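Local coordinates for protein bacteriorhodopsin (Nanosalina sp., PDB 6EYU) that probably pumps protons inward across the cell membrane when its bound retinal absorbs light, as a xenorhodopsin of the bacteriorhodopsin-like family, at residues A[72-77]-A[179-184]; A[83-88]-A[105-110]; A[119-122]-A[128-131]. All blocks are in the same frame, centred on the assembly; numbering follows the deposited sequence.

Interaction 1: A[72-77]-A[179-184]; sequences AWYMDW and TVWYIS. With RET (retinal), chain D; MUN ([(2~{S})-2,3-bis(oxidanyl)propyl] (~{E})-undec-2-enoate), chain B.
Tyr74 and Trp181 meet through a single polar bond, and the hydrogen bonding at this contact is quickly told. The indole nitrogen NE1 of Trp181 donates to OH of Tyr74 over 2.7 Å, with an N-H...O angle of 161°. The hydroxyl lies only 2° out of the indole plane, so the N-H meets it at the ring edge with little bending, and the two side chains cross at about a right angle. The reach on the Trp181 side follows from its first torsion: CG stands anti to the backbone N (chi1 -169°), which carries the indole over towards helix 72-93. The same hydroxyl has a second partner in OE1 of Gln122, an arrangement consistent with a phenol that accepts from the indole and donates to the amide.

Packing against retinal is the second kind of interaction. Over one face of the Trp181 indole sits a ring methyl of retinal, C17, 3.7 Å from CG of Trp181. Trp77 turns a face to the polyene: C12 of retinal rides 3.8 Å above its ring plane, displaced towards the rim, while CD1 of Trp77 approaches retinal C14 to 3.5 Å. On the opposite face of that indole lies the carbonyl oxygen of Trp73. Both tryptophans thus help line the chromophore pocket of this seven-helix rhodopsin fold.

Helix 101-124 flanks the bond, Leu119 touching Tyr74 and Ala121 touching Trp181. Leu205 of helix 198-230 packs on Trp73, Trp77 and Val180, and helix 42-63 meets Met75 and Asp76 through Met58.

Interaction 2: A[83-88]-A[105-110]; sequences LILLAL and GALLGA. With MUN ([(2~{S})-2,3-bis(oxidanyl)propyl] (~{E})-undec-2-enoate), chain N; MUN ([(2~{S})-2,3-bis(oxidanyl)propyl] (~{E})-undec-2-enoate), chain O; MUN ([(2~{S})-2,3-bis(oxidanyl)propyl] (~{E})-undec-2-enoate), chain M.
Leu107 and Leu108 meet Leu85 and Leu86 by apolar packing, and the shortest polar bond here lies within one helix, from Gly109 N to Gly105 O at 2.8 Å. Across the segments the contact is a matter of how four leucines fit. Leu85 and Leu107 cross at about a right angle: CD1 of Leu85 comes to 3.7 Å from CD1 of Leu107 and touches its CG as well, while CB of Leu85 lies 4.0 Å from the same CG. In this crosswise meeting CG of Leu85 is anti to its carbonyl carbon (chi1 -73°) and CG of Leu107 is anti to its backbone nitrogen (chi1 -169°). Leu108 works differently, its CD1 resting against the main chain, 3.9 Å from N of Leu86, and more loosely against CB of that residue.

This is the pairing of consecutive transmembrane helices in a bacteriorhodopsin-like bundle, with segment axes 9.1 Å apart at closest approach and running nearly antiparallel at 158°. Val140 and Leu144 of helix 128-145 add to the packing on Leu107.

On the face of Gly105 and Gly109 a monoacylglycerol tail lies along the helix, its CAP atom 3.6 Å from CA of Gly109; a CB on either glycine would run into it. CD2 of Leu86 meets OAB in the ester of another such lipid at 3.6 Å. Beside the glycines, Ala106 and Ala110 pack on Ile46 and Phe50, respectively, of a neighbouring subunit.

Interaction 3: A[119-122]-A[128-131]; sequences LLAQ and TPYY. With RET (retinal), chain D.
Tyr130 leaves helix 128-145 beside Ala121, its CB 4.4 Å from CB of that alanine, and its course can be followed outwards atom by atom. With CG set anti to the backbone nitrogen (chi1 171°), the ring is sent away from segment 119-122 and towards retinal. CG lies 4.0 Å from C3 in the chromophore's ring. One branch then does the touching: CE2 lies 3.7 Å from C3, and CD2 is modelled nearer still, at a separation doubtfully short for this resolution. At the tip, OH is hydrogen-bonded to the carbonyl oxygen of Pro178 on helix 157-183, which holds the ring at its far end. A phenylalanine here would probably leave the carbonyl of Pro178 without this partner and the ring less firmly set against retinal.

Nearer the backbone, the two segments are joined by apolar surfaces. Leu120 contributes its CB, which packs on CB of Pro129 at 4.0 Å, and CG of Pro129 lies 4.0 Å from N of Ala121. The alanine methyl also rests against the main-chain N of Tyr130. Ala121 and Pro129, both short, allow the backbones to come close, their CA atoms 5.5 Å apart. A proline in the first turn of a helix is a common arrangement, because the N-H groups of that turn have no acceptor within the helix and proline, which has no N-H, loses nothing there.

The contact closes the short turn between helices 101-124 and 128-145. Trp181 of helix 157-183 meets the Tyr130 ring almost parallel to it, and Leu68 of a neighbouring subunit packs on Leu119 and Leu120.

All three contacts belong to one bacteriorhodopsin-like bundle, and both later ones are nested along the chain within the long loop that interaction 1 closes. Interaction 2 joins helices 72-93 and 101-124; interaction 3 follows, joining helix 101-124 to helix 128-145 across the short turn between them. Interactions 1 and 3 have centres 11 Å apart and touch directly, through residues such as Trp181 and Ala121; both also reach retinal and contribute residues to its pocket. Interaction 2 lies about 18 Å from interaction 1 and 20 Å from interaction 3, centre to centre. It shares a helix with each, and like interaction 3 it meets a neighbouring subunit, in both cases through helix 101-124.

Interaction 1: A[72-77]-A[179-184]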
# COMPACT_ATOMS: atom_id res chain seq x y z
N ALA A 72 -7.44 -12.42 -9.28
CA ALA A 72 -7.92 -12.40 -7.91
C ALA A 72 -6.91 -13.02 -6.96
O ALA A 72 -6.70 -12.52 -5.85
CB ALA A 72 -9.26 -13.12 -7.81
N TRP A 73 -6.28 -14.11 -7.39
CA TRP A 73 -5.26 -14.77 -6.58
C TRP A 73 -4.16 -13.78 -6.20
O TRP A 73 -3.68 -13.77 -5.07
CB TRP A 73 -4.65 -15.95 -7.34
CG TRP A 73 -5.60 -17.10 -7.52
CD1 TRP A 73 -6.41 -17.64 -6.57
CD2 TRP A 73 -5.74 -17.91 -8.69
NE1 TRP A 73 -7.11 -18.70 -7.10
CE2 TRP A 73 -6.73 -18.87 -8.41
CE3 TRP A 73 -5.16 -17.90 -9.96
CZ2 TRP A 73 -7.14 -19.82 -9.34
CZ3 TRP A 73 -5.58 -18.83 -10.89
CH2 TRP A 73 -6.56 -19.78 -10.58
N TYR A 74 -3.77 -12.94 -7.16
CA TYR A 74 -2.72 -11.95 -6.93
C TYR A 74 -3.21 -10.86 -5.99
O TYR A 74 -2.49 -10.45 -5.07
CB TYR A 74 -2.27 -11.34 -8.26
CG TYR A 74 -1.84 -12.36 -9.28
CD1 TYR A 74 -0.80 -13.24 -9.02
CD2 TYR A 74 -2.55 -12.52 -10.46
CE1 TYR A 74 -0.45 -14.22 -9.93
CE2 TYR A 74 -2.20 -13.50 -11.38
CZ TYR A 74 -1.15 -14.34 -11.11
OH TYR A 74 -0.79 -15.31 -12.02
N MET A 75 -4.42 -10.37 -6.22
CA MET A 75 -5.03 -9.38 -5.35
C MET A 75 -5.12 -9.92 -3.92
O MET A 75 -5.01 -9.16 -2.96
CB MET A 75 -6.43 -9.02 -5.85
CG MET A 75 -6.45 -8.44 -7.25
SD MET A 75 -5.27 -7.09 -7.46
CE MET A 75 -6.13 -5.75 -6.64
N ASP A 76 -5.28 -11.23 -3.80
CA ASP A 76 -5.36 -11.87 -2.49
C ASP A 76 -3.98 -11.98 -1.85
O ASP A 76 -3.73 -11.39 -0.79
CB ASP A 76 -5.97 -13.27 -2.63
CG ASP A 76 -6.10 -13.98 -1.29
OD1 ASP A 76 -5.50 -13.51 -0.31
OD2 ASP A 76 -6.80 -15.01 -1.23
N TRP A 77 -3.12 -12.78 -2.45
CA TRP A 77 -1.80 -13.06 -1.88
C TRP A 77 -1.00 -11.77 -1.75
O TRP A 77 -0.13 -11.66 -0.89
CB TRP A 77 -1.04 -14.05 -2.77
CG TRP A 77 -1.86 -15.24 -3.15
CD1 TRP A 77 -3.00 -15.68 -2.54
CD2 TRP A 77 -1.68 -16.07 -4.31
NE1 TRP A 77 -3.49 -16.78 -3.19
CE2 TRP A 77 -2.70 -17.04 -4.28
CE3 TRP A 77 -0.74 -16.11 -5.34
CZ2 TRP A 77 -2.79 -18.06 -5.23
CZ3 TRP A 77 -0.84 -17.11 -6.29
CH2 TRP A 77 -1.86 -18.06 -6.23
N THR A 179 4.66 -24.07 -7.91
CA THR A 179 4.60 -25.36 -8.58
C THR A 179 3.25 -25.56 -9.27
O THR A 179 3.19 -25.83 -10.47
CB THR A 179 4.84 -26.52 -7.59
OG1 THR A 179 6.06 -26.30 -6.88
CG2 THR A 179 4.91 -27.84 -8.33
N VAL A 180 2.17 -25.41 -8.50
CA VAL A 180 0.83 -25.54 -9.06
C VAL A 180 0.58 -24.48 -10.13
O VAL A 180 0.03 -24.78 -11.19
CB VAL A 180 -0.25 -25.39 -7.97
CG1 VAL A 180 0.18 -24.38 -6.92
CG2 VAL A 180 -1.58 -25.00 -8.59
N TRP A 181 1.07 -23.27 -9.89
CA TRP A 181 0.94 -22.18 -10.85
C TRP A 181 1.57 -22.57 -12.18
O TRP A 181 0.98 -22.38 -13.24
CB TRP A 181 1.60 -20.91 -10.31
CG TRP A 181 1.28 -19.68 -11.10
CD1 TRP A 181 0.31 -18.76 -10.83
CD2 TRP A 181 2.08 -19.11 -12.14
NE1 TRP A 181 0.44 -17.66 -11.64
CE2 TRP A 181 1.52 -17.86 -12.47
CE3 TRP A 181 3.24 -19.52 -12.82
CZ2 TRP A 181 2.04 -17.04 -13.47
CZ3 TRP A 181 3.74 -18.72 -13.82
CH2 TRP A 181 3.14 -17.49 -14.14
N TYR A 182 2.73 -23.23 -12.11
CA TYR A 182 3.53 -23.50 -13.29
C TYR A 182 2.91 -24.63 -14.12
O TYR A 182 2.87 -24.56 -15.34
CB TYR A 182 4.96 -23.88 -12.90
CG TYR A 182 5.92 -23.91 -14.06
CD1 TYR A 182 6.11 -25.06 -14.80
CD2 TYR A 182 6.52 -22.74 -14.51
CE1 TYR A 182 6.91 -25.07 -15.93
CE2 TYR A 182 7.33 -22.74 -15.63
CZ TYR A 182 7.51 -23.90 -16.34
OH TYR A 182 8.32 -23.91 -17.45
N ILE A 183 2.41 -25.66 -13.43
CA ILE A 183 1.92 -26.85 -14.11
C ILE A 183 0.46 -26.70 -14.52
O ILE A 183 -0.06 -27.48 -15.31
CB ILE A 183 2.06 -28.10 -13.22
CG1 ILE A 183 1.14 -28.00 -12.00
CG2 ILE A 183 3.51 -28.28 -12.77
CD1 ILE A 183 0.96 -29.32 -11.27
N SER A 184 -0.17 -25.63 -14.04
CA SER A 184 -1.56 -25.36 -14.39
C SER A 184 -1.69 -25.05 -15.88
O SER A 184 -0.82 -24.40 -16.47
CB SER A 184 -2.10 -24.18 -13.57
OG SER A 184 -3.23 -23.60 -14.19
C1 RET D . 3.49 -16.86 -7.64
C2 RET D . 3.99 -16.15 -8.90
C3 RET D . 5.15 -16.92 -9.55
C4 RET D . 6.36 -16.92 -8.62
C5 RET D . 5.95 -17.25 -7.19
C6 RET D . 4.66 -17.25 -6.73
C7 RET D . 4.40 -17.61 -5.35
C8 RET D . 3.14 -17.57 -4.84
C9 RET D . 2.93 -17.84 -3.44
C10 RET D . 1.65 -17.86 -2.90
C11 RET D . 1.33 -18.18 -1.56
C12 RET D . -0.03 -18.01 -1.33
C13 RET D . -0.67 -18.13 -0.08
C14 RET D . -2.05 -17.91 0.03
C15 RET D . -2.80 -17.89 1.20
C16 RET D . 2.58 -15.92 -6.85
C17 RET D . 2.73 -18.13 -8.01
C18 RET D . 7.05 -17.63 -6.20
C19 RET D . 4.13 -18.16 -2.55
C20 RET D . 0.14 -18.51 1.16
CAR MUN B . -8.15 -4.92 -4.72
CAQ MUN B . -7.79 -3.61 -5.41
CAP MUN B . -6.60 -2.96 -4.69
CAO MUN B . -6.18 -1.70 -5.44
CAN MUN B . -6.46 -1.88 -6.93
CAM MUN B . -7.32 -0.72 -7.43
CAK MUN B . -7.86 -1.05 -8.83
CAH MUN B . -7.68 0.16 -9.75
CAF MUN B . -8.98 0.97 -9.80
CAC MUN B . -9.96 0.60 -10.92
CAA MUN B . -9.32 0.13 -12.23
OAD MUN B . -8.20 -0.39 -12.24
OAB MUN B . -10.13 0.21 -13.32
CAE MUN B . -9.89 -0.90 -14.19
CAG MUN B . -11.09 -1.09 -15.12
OAJ MUN B . -12.27 -1.28 -14.33
CAI MUN B . -11.26 0.15 -16.00
OAL MUN B . -12.53 0.11 -16.65

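Interaction 2: A[83-88]-A[105-110]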
# COMPACT_ATOMS: atom_id res chain seq x y z
N LEU A 83 1.09 -10.76 5.37
CA LEU A 83 0.55 -10.79 6.72
C LEU A 83 0.86 -12.12 7.39
O LEU A 83 1.34 -12.15 8.53
CB LEU A 83 -0.96 -10.56 6.69
CG LEU A 83 -1.40 -9.14 6.30
CD1 LEU A 83 -2.91 -9.04 6.26
CD2 LEU A 83 -0.81 -8.12 7.27
N ILE A 84 0.64 -13.21 6.67
CA ILE A 84 1.09 -14.52 7.10
C ILE A 84 2.52 -14.46 7.61
O ILE A 84 2.84 -15.03 8.66
CB ILE A 84 1.00 -15.55 5.95
CG1 ILE A 84 -0.43 -16.07 5.82
CG2 ILE A 84 1.96 -16.70 6.20
CD1 ILE A 84 -0.78 -16.54 4.42
N LEU A 85 3.35 -13.68 6.93
CA LEU A 85 4.77 -13.60 7.26
C LEU A 85 5.01 -12.63 8.42
O LEU A 85 5.86 -12.88 9.27
CB LEU A 85 5.58 -13.16 6.04
CG LEU A 85 5.75 -14.22 4.95
CD1 LEU A 85 6.73 -13.74 3.89
CD2 LEU A 85 6.20 -15.54 5.54
N LEU A 86 4.27 -11.53 8.43
CA LEU A 86 4.24 -10.65 9.60
C LEU A 86 4.02 -11.47 10.87
O LEU A 86 4.73 -11.29 11.86
CB LEU A 86 3.12 -9.61 9.46
CG LEU A 86 3.10 -8.54 10.55
CD1 LEU A 86 4.45 -7.84 10.62
CD2 LEU A 86 1.98 -7.54 10.31
N ALA A 87 3.05 -12.37 10.82
CA ALA A 87 2.74 -13.23 11.96
C ALA A 87 3.95 -14.09 12.33
O ALA A 87 4.33 -14.17 13.50
CB ALA A 87 1.55 -14.12 11.64
N LEU A 88 4.49 -14.79 11.34
CA LEU A 88 5.72 -15.56 11.52
C LEU A 88 6.80 -14.70 12.16
O LEU A 88 7.36 -15.07 13.20
CB LEU A 88 6.21 -16.09 10.17
CG LEU A 88 6.97 -17.42 10.18
CD1 LEU A 88 6.60 -18.26 11.40
CD2 LEU A 88 6.70 -18.19 8.90
N GLY A 105 10.65 -5.94 7.24
CA GLY A 105 10.41 -5.20 6.01
C GLY A 105 10.87 -5.97 4.79
O GLY A 105 10.16 -6.05 3.78
N ALA A 106 12.08 -6.52 4.86
CA ALA A 106 12.62 -7.33 3.78
C ALA A 106 11.74 -8.56 3.53
O ALA A 106 11.42 -8.88 2.39
CB ALA A 106 14.04 -7.76 4.10
N LEU A 107 11.36 -9.23 4.61
CA LEU A 107 10.48 -10.39 4.52
C LEU A 107 9.18 -10.03 3.81
O LEU A 107 8.77 -10.71 2.86
CB LEU A 107 10.18 -10.94 5.91
CG LEU A 107 9.49 -12.31 5.96
CD1 LEU A 107 10.20 -13.30 5.06
CD2 LEU A 107 9.43 -12.83 7.39
N LEU A 108 8.54 -8.96 4.26
CA LEU A 108 7.24 -8.57 3.73
C LEU A 108 7.37 -8.08 2.29
O LEU A 108 6.51 -8.36 1.45
CB LEU A 108 6.61 -7.48 4.60
CG LEU A 108 5.62 -7.98 5.64
CD1 LEU A 108 6.35 -8.72 6.75
CD2 LEU A 108 4.79 -6.83 6.20
N GLY A 109 8.45 -7.36 2.01
CA GLY A 109 8.64 -6.74 0.71
C GLY A 109 8.95 -7.76 -0.37
O GLY A 109 8.44 -7.67 -1.49
N ALA A 110 9.78 -8.74 -0.03
CA ALA A 110 10.08 -9.84 -0.94
C ALA A 110 8.81 -10.58 -1.32
O ALA A 110 8.59 -10.90 -2.49
CB ALA A 110 11.08 -10.79 -0.30
CAR MUN N . 8.11 -3.90 -3.03
CAQ MUN N . 8.10 -3.03 -1.78
CAP MUN N . 9.21 -3.51 -0.84
CAO MUN N . 9.36 -2.52 0.32
CAN MUN N . 10.19 -3.19 1.42
CAM MUN N . 11.21 -2.19 1.94
CAK MUN N . 11.15 -2.19 3.47
CAH MUN N . 12.57 -2.25 4.03
CAF MUN N . 12.80 -1.03 4.93
CAC MUN N . 13.38 -1.34 6.31
CAA MUN N . 12.94 -0.40 7.44
OAD MUN N . 12.36 0.66 7.19
OAB MUN N . 13.47 -0.69 8.66
CAE MUN N . 13.24 0.43 9.53
CAG MUN N . 13.81 0.13 10.92
OAJ MUN N . 14.80 -0.90 10.82
CAI MUN N . 14.45 1.40 11.49
OAL MUN N . 15.24 1.06 12.63
CAR MUN O . -4.59 -4.28 4.09
CAQ MUN O . -5.74 -4.78 4.96
CAP MUN O . -5.25 -4.90 6.41
CAO MUN O . -3.82 -5.41 6.41
CAN MUN O . -3.10 -4.88 7.65
CAM MUN O . -4.13 -4.61 8.74
CAK MUN O . -3.66 -5.27 10.04
CAH MUN O . -2.17 -4.97 10.23
CAF MUN O . -1.89 -4.71 11.71
CAC MUN O . -0.65 -5.41 12.26
CAA MUN O . -0.38 -5.21 13.75
OAD MUN O . -1.28 -4.84 14.51
OAB MUN O . 0.89 -5.47 14.14
CAE MUN O . 1.54 -4.25 14.48
CAG MUN O . 1.99 -4.30 15.95
OAJ MUN O . 3.13 -5.15 16.07
CAI MUN O . 2.35 -2.89 16.42
OAL MUN O . 3.04 -2.97 17.66
CAN MUN M . 1.52 -5.12 2.11
CAM MUN M . 0.74 -5.51 3.37
CAK MUN M . 1.25 -4.71 4.57
CAH MUN M . 0.05 -4.17 5.36
CAF MUN M . 0.51 -3.53 6.67
CAC MUN M . 1.50 -4.33 7.53
CAA MUN M . 2.22 -3.52 8.62
OAD MUN M . 1.90 -2.35 8.85
OAB MUN M . 3.08 -4.24 9.39
CAE MUN M . 4.17 -3.41 9.79
CAG MUN M . 4.24 -3.33 11.32
OAJ MUN M . 3.30 -4.24 11.88
CAI MUN M . 5.65 -3.69 11.78
OAL MUN M . 5.82 -3.29 13.15

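Interaction 3: A[119-122]-A[128-131]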
# COMPACT_ATOMS: atom_id res chain seq x y z
N LEU A 119 1.78 -11.76 -11.17
CA LEU A 119 0.77 -10.95 -11.85
C LEU A 119 1.34 -10.40 -13.16
O LEU A 119 0.67 -10.41 -14.19
CB LEU A 119 0.32 -9.81 -10.95
CG LEU A 119 -0.68 -8.82 -11.54
CD1 LEU A 119 -1.53 -8.22 -10.42
CD2 LEU A 119 0.03 -7.72 -12.31
N LEU A 120 2.61 -10.01 -13.12
CA LEU A 120 3.31 -9.55 -14.31
C LEU A 120 3.42 -10.68 -15.33
O LEU A 120 3.15 -10.48 -16.52
CB LEU A 120 4.71 -9.05 -13.95
CG LEU A 120 4.76 -7.75 -13.14
CD1 LEU A 120 6.20 -7.28 -12.99
CD2 LEU A 120 3.90 -6.67 -13.78
N ALA A 121 3.80 -11.86 -14.87
CA ALA A 121 3.94 -13.02 -15.74
C ALA A 121 2.66 -13.26 -16.52
O ALA A 121 2.67 -13.30 -17.75
CB ALA A 121 4.31 -14.25 -14.93
N GLN A 122 1.54 -13.36 -15.81
CA GLN A 122 0.25 -13.57 -16.44
C GLN A 122 -0.07 -12.43 -17.40
O GLN A 122 -0.53 -12.66 -18.52
CB GLN A 122 -0.86 -13.69 -15.39
CG GLN A 122 -2.20 -14.13 -15.96
CD GLN A 122 -3.30 -14.15 -14.91
OE1 GLN A 122 -3.18 -14.82 -13.89
NE2 GLN A 122 -4.39 -13.44 -15.18
N THR A 128 9.38 -14.81 -17.55
CA THR A 128 10.58 -14.19 -17.01
C THR A 128 10.37 -13.77 -15.56
O THR A 128 11.13 -14.18 -14.68
CB THR A 128 11.00 -12.96 -17.83
OG1 THR A 128 11.45 -13.38 -19.13
CG2 THR A 128 12.12 -12.20 -17.13
N PRO A 129 9.32 -12.97 -15.30
CA PRO A 129 9.09 -12.45 -13.95
C PRO A 129 8.87 -13.57 -12.94
O PRO A 129 9.38 -13.49 -11.82
CB PRO A 129 7.82 -11.61 -14.11
CG PRO A 129 7.67 -11.35 -15.57
CD PRO A 129 8.27 -12.55 -16.24
N TYR A 130 8.21 -14.63 -13.36
CA TYR A 130 8.04 -15.81 -12.52
C TYR A 130 9.37 -16.24 -11.92
O TYR A 130 9.44 -16.62 -10.75
CB TYR A 130 7.44 -16.97 -13.33
CG TYR A 130 7.43 -18.29 -12.60
CD1 TYR A 130 8.46 -19.21 -12.77
CD2 TYR A 130 6.32 -18.69 -11.87
CE1 TYR A 130 8.42 -20.46 -12.18
CE2 TYR A 130 6.26 -19.94 -11.28
CZ TYR A 130 7.32 -20.81 -11.43
OH TYR A 130 7.28 -22.05 -10.82
N TYR A 131 10.44 -16.08 -12.69
CA TYR A 131 11.75 -16.58 -12.30
C TYR A 131 12.36 -15.70 -11.21
O TYR A 131 12.94 -16.21 -10.24
CB TYR A 131 12.69 -16.63 -13.50
CG TYR A 131 12.47 -17.84 -14.38
CD1 TYR A 131 12.17 -19.08 -13.83
CD2 TYR A 131 12.42 -17.72 -15.77
CE1 TYR A 131 11.87 -20.17 -14.63
CE2 TYR A 131 12.13 -18.80 -16.57
CZ TYR A 131 11.86 -20.02 -16.00
OH TYR A 131 11.59 -21.11 -16.80
C1 RET D . 3.49 -16.86 -7.64
C2 RET D . 3.99 -16.15 -8.90
C3 RET D . 5.15 -16.92 -9.55
C4 RET D . 6.36 -16.92 -8.62
C5 RET D . 5.95 -17.25 -7.19
C6 RET D . 4.66 -17.25 -6.73
C7 RET D . 4.40 -17.61 -5.35
C8 RET D . 3.14 -17.57 -4.84
C9 RET D . 2.93 -17.84 -3.44
C10 RET D . 1.65 -17.86 -2.90
C11 RET D . 1.33 -18.18 -1.56
C12 RET D . -0.03 -18.01 -1.33
C13 RET D . -0.67 -18.13 -0.08
C14 RET D . -2.05 -17.91 0.03
C15 RET D . -2.80 -17.89 1.20
C16 RET D . 2.58 -15.92 -6.85
C17 RET D . 2.73 -18.13 -8.01
C18 RET D . 7.05 -17.63 -6.20
C19 RET D . 4.13 -18.16 -2.55
C20 RET D . 0.14 -18.51 1.16